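Local coordinates for acyl-CoA dehydrogenase family protein (Porphyromonas gingivalis, PDB 2OKU) that probably belongs, as a C-terminal helical domain, to an FAD-dependent enzyme that dehydrogenates acyl-CoA thioesters, at residues D43-L48 against V69-H74. Numbering follows the deposited sequence.
Sequences DRAEAL and VEMTAH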
loop_
_atom_site.group_PDB
_atom_site.type_symbol
_atom_site.label_atom_id
_atom_site.label_comp_id
_atom_site.label_asym_id
_atom_site.label_seq_id
_atom_site.Cartn_x
_atom_site.Cartn_y
_atom_site.Cartn_z
ATOM N N ASP A 43 -6.025 15.131 5.084
ATOM C CA ASP A 43 -7.022 16.193 5.175
ATOM C C ASP A 43 -8.255 15.864 4.309
ATOM O O ASP A 43 -9.364 16.136 4.720
ATOM C CB ASP A 43 -6.468 17.544 4.722
ATOM C CG ASP A 43 -5.304 18.060 5.581
ATOM O OD1 ASP A 43 -5.073 17.567 6.700
ATOM O OD2 ASP A 43 -4.603 18.979 5.093
ATOM N N ARG A 44 -8.039 15.313 3.111
ATOM C CA ARG A 44 -9.143 14.932 2.198
ATOM C C ARG A 44 -10.042 13.861 2.819
ATOM O O ARG A 44 -11.277 13.959 2.761
ATOM C CB ARG A 44 -8.594 14.417 0.867
ATOM C CG ARG A 44 -9.531 14.503 -0.306
ATOM C CD ARG A 44 -8.976 15.567 -1.250
ATOM N NE ARG A 44 -9.868 15.972 -2.328
ATOM C CZ ARG A 44 -10.004 15.358 -3.489
ATOM N NH1 ARG A 44 -9.343 14.231 -3.749
ATOM N NH2 ARG A 44 -10.838 15.881 -4.393
ATOM N N ALA A 45 -9.431 12.853 3.438
ATOM C CA ALA A 45 -10.203 11.826 4.155
ATOM C C ALA A 45 -11.048 12.427 5.301
ATOM O O ALA A 45 -12.219 12.155 5.402
ATOM C CB ALA A 45 -9.259 10.724 4.698
ATOM N N GLU A 46 -10.431 13.258 6.141
ATOM C CA GLU A 46 -11.118 13.912 7.245
ATOM C C GLU A 46 -12.275 14.750 6.717
ATOM O O GLU A 46 -13.355 14.735 7.288
ATOM C CB GLU A 46 -10.140 14.802 8.029
ATOM C CG GLU A 46 -10.752 15.561 9.213
ATOM C CD GLU A 46 -9.733 16.399 9.939
ATOM O OE1 GLU A 46 -9.150 17.302 9.293
ATOM O OE2 GLU A 46 -9.500 16.130 11.131
ATOM N N ALA A 47 -12.021 15.505 5.650
ATOM C CA ALA A 47 -13.034 16.408 5.094
ATOM C C ALA A 47 -14.214 15.613 4.555
ATOM O O ALA A 47 -15.352 16.000 4.757
ATOM C CB ALA A 47 -12.449 17.297 4.004
ATOM N N LEU A 48 -13.950 14.497 3.887
ATOM C CA LEU A 48 -15.041 13.665 3.325
ATOM C C LEU A 48 -15.872 13.006 4.433
ATOM O O LEU A 48 -17.091 12.950 4.352
ATOM C CB LEU A 48 -14.505 12.598 2.367
ATOM C CG LEU A 48 -15.597 11.863 1.583
ATOM C CD1 LEU A 48 -16.297 12.836 0.601
ATOM C CD2 LEU A 48 -15.018 10.639 0.835
ATOM N N VAL A 69 -14.039 4.179 5.278
ATOM C CA VAL A 69 -12.934 3.299 5.656
ATOM C C VAL A 69 -11.840 3.287 4.557
ATOM O O VAL A 69 -10.662 3.539 4.835
ATOM C CB VAL A 69 -13.386 1.860 5.961
ATOM C CG1 VAL A 69 -12.146 0.963 6.183
ATOM C CG2 VAL A 69 -14.350 1.789 7.158
ATOM N N GLU A 70 -12.232 3.020 3.313
ATOM C CA GLU A 70 -11.297 3.009 2.199
ATOM C C GLU A 70 -10.545 4.329 2.028
ATOM O O GLU A 70 -9.337 4.332 1.807
ATOM C CB GLU A 70 -12.018 2.690 0.908
ATOM C CG GLU A 70 -12.523 1.283 0.830
ATOM C CD GLU A 70 -13.284 1.076 -0.479
ATOM O OE1 GLU A 70 -12.724 1.466 -1.563
ATOM O OE2 GLU A 70 -14.412 0.549 -0.403
HETATM N N MSE A 71 -11.281 5.435 2.135
HETATM C CA MSE A 71 -10.719 6.766 2.008
HETATM C C MSE A 71 -9.590 6.940 3.034
HETATM O O MSE A 71 -8.497 7.452 2.732
HETATM C CB MSE A 71 -11.830 7.803 2.226
HETATM C CG MSE A 71 -11.419 9.215 1.934
HETATM SE SE MSE A 71 -11.395 9.480 -0.046
HETATM C CE MSE A 71 -10.789 11.379 0.010
ATOM N N THR A 72 -9.844 6.472 4.251
ATOM C CA THR A 72 -8.853 6.507 5.300
ATOM C C THR A 72 -7.671 5.571 5.040
ATOM O O THR A 72 -6.513 5.964 5.268
ATOM C CB THR A 72 -9.515 6.195 6.686
ATOM O OG1 THR A 72 -10.585 7.135 6.928
ATOM C CG2 THR A 72 -8.471 6.297 7.797
ATOM N N ALA A 73 -7.967 4.340 4.627
ATOM C CA ALA A 73 -6.969 3.322 4.315
ATOM C C ALA A 73 -5.929 3.846 3.313
ATOM O O ALA A 73 -4.712 3.636 3.476
ATOM C CB ALA A 73 -7.651 2.035 3.772
ATOM N N HIS A 74 -6.375 4.554 2.277
ATOM C CA HIS A 74 -5.424 5.082 1.286
ATOM C C HIS A 74 -4.382 6.000 1.935
ATOM O O HIS A 74 -3.169 5.898 1.645
ATOM C CB HIS A 74 -6.145 5.771 0.114
ATOM C CG HIS A 74 -6.949 4.823 -0.704
ATOM N ND1 HIS A 74 -6.384 3.736 -1.329
ATOM C CD2 HIS A 74 -8.274 4.768 -0.961
ATOM C CE1 HIS A 74 -7.339 3.032 -1.916
ATOM N NE2 HIS A 74 -8.491 3.659 -1.739
#
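Met-71, present as selenomethionine, reaches from 69-74 across to 43-48 and touches Ala-45, Leu-48 and Arg-44 with successive atoms of its side chain. Nearest the backbone, its CG rests on Ala-45, 3.6 Å from CA and 3.8 Å from CB of that residue; the axes of 43-48 and 69-74 approach to 8.9 Å, a spacing consistent with the small alanine at the interface. Farther out, SE meets Leu-48 CD2 at 3.9 Å, the two side chains running nearly at right angles. The tip comes closest: Met-71 CE lies 3.4 Å from Arg-44 CG, a tight fit against the aliphatic base of the arginine. With CG anti to the backbone N (chi1 -172°) and a bend at chi2 (77°), the selenomethionine passes Ala-45 and brings its methyl against Arg-44 CG. Thr-72 adds a marginal contact, its CA 4.3 Å from Ala-45 CB.

The pairing is thus apolar, and the polar groups find partners elsewhere. Arg-44 offers its methylenes to Met-71 while its guanidinium forms a salt bridge with Glu-107 of helix 92-115. Thr-72 OG1 hydrogen-bonds to Leu-68 O within its own helix. Helix 92-115 reaches both sides of the contact: Gln-106 NE2 hydrogen-bonds to Met-71 O, and Val-113 packs on Leu-48.

At an angle of 165°, the segments are nearly antiparallel, and they lie close to the centre of the chain. This is core packing between consecutive helices 32-53 and 58-87 of an all-helical bundle that also includes 92-115 and the shorter 13-22, consistent with the four-helix C-terminal domain of the acyl-CoA dehydrogenase family.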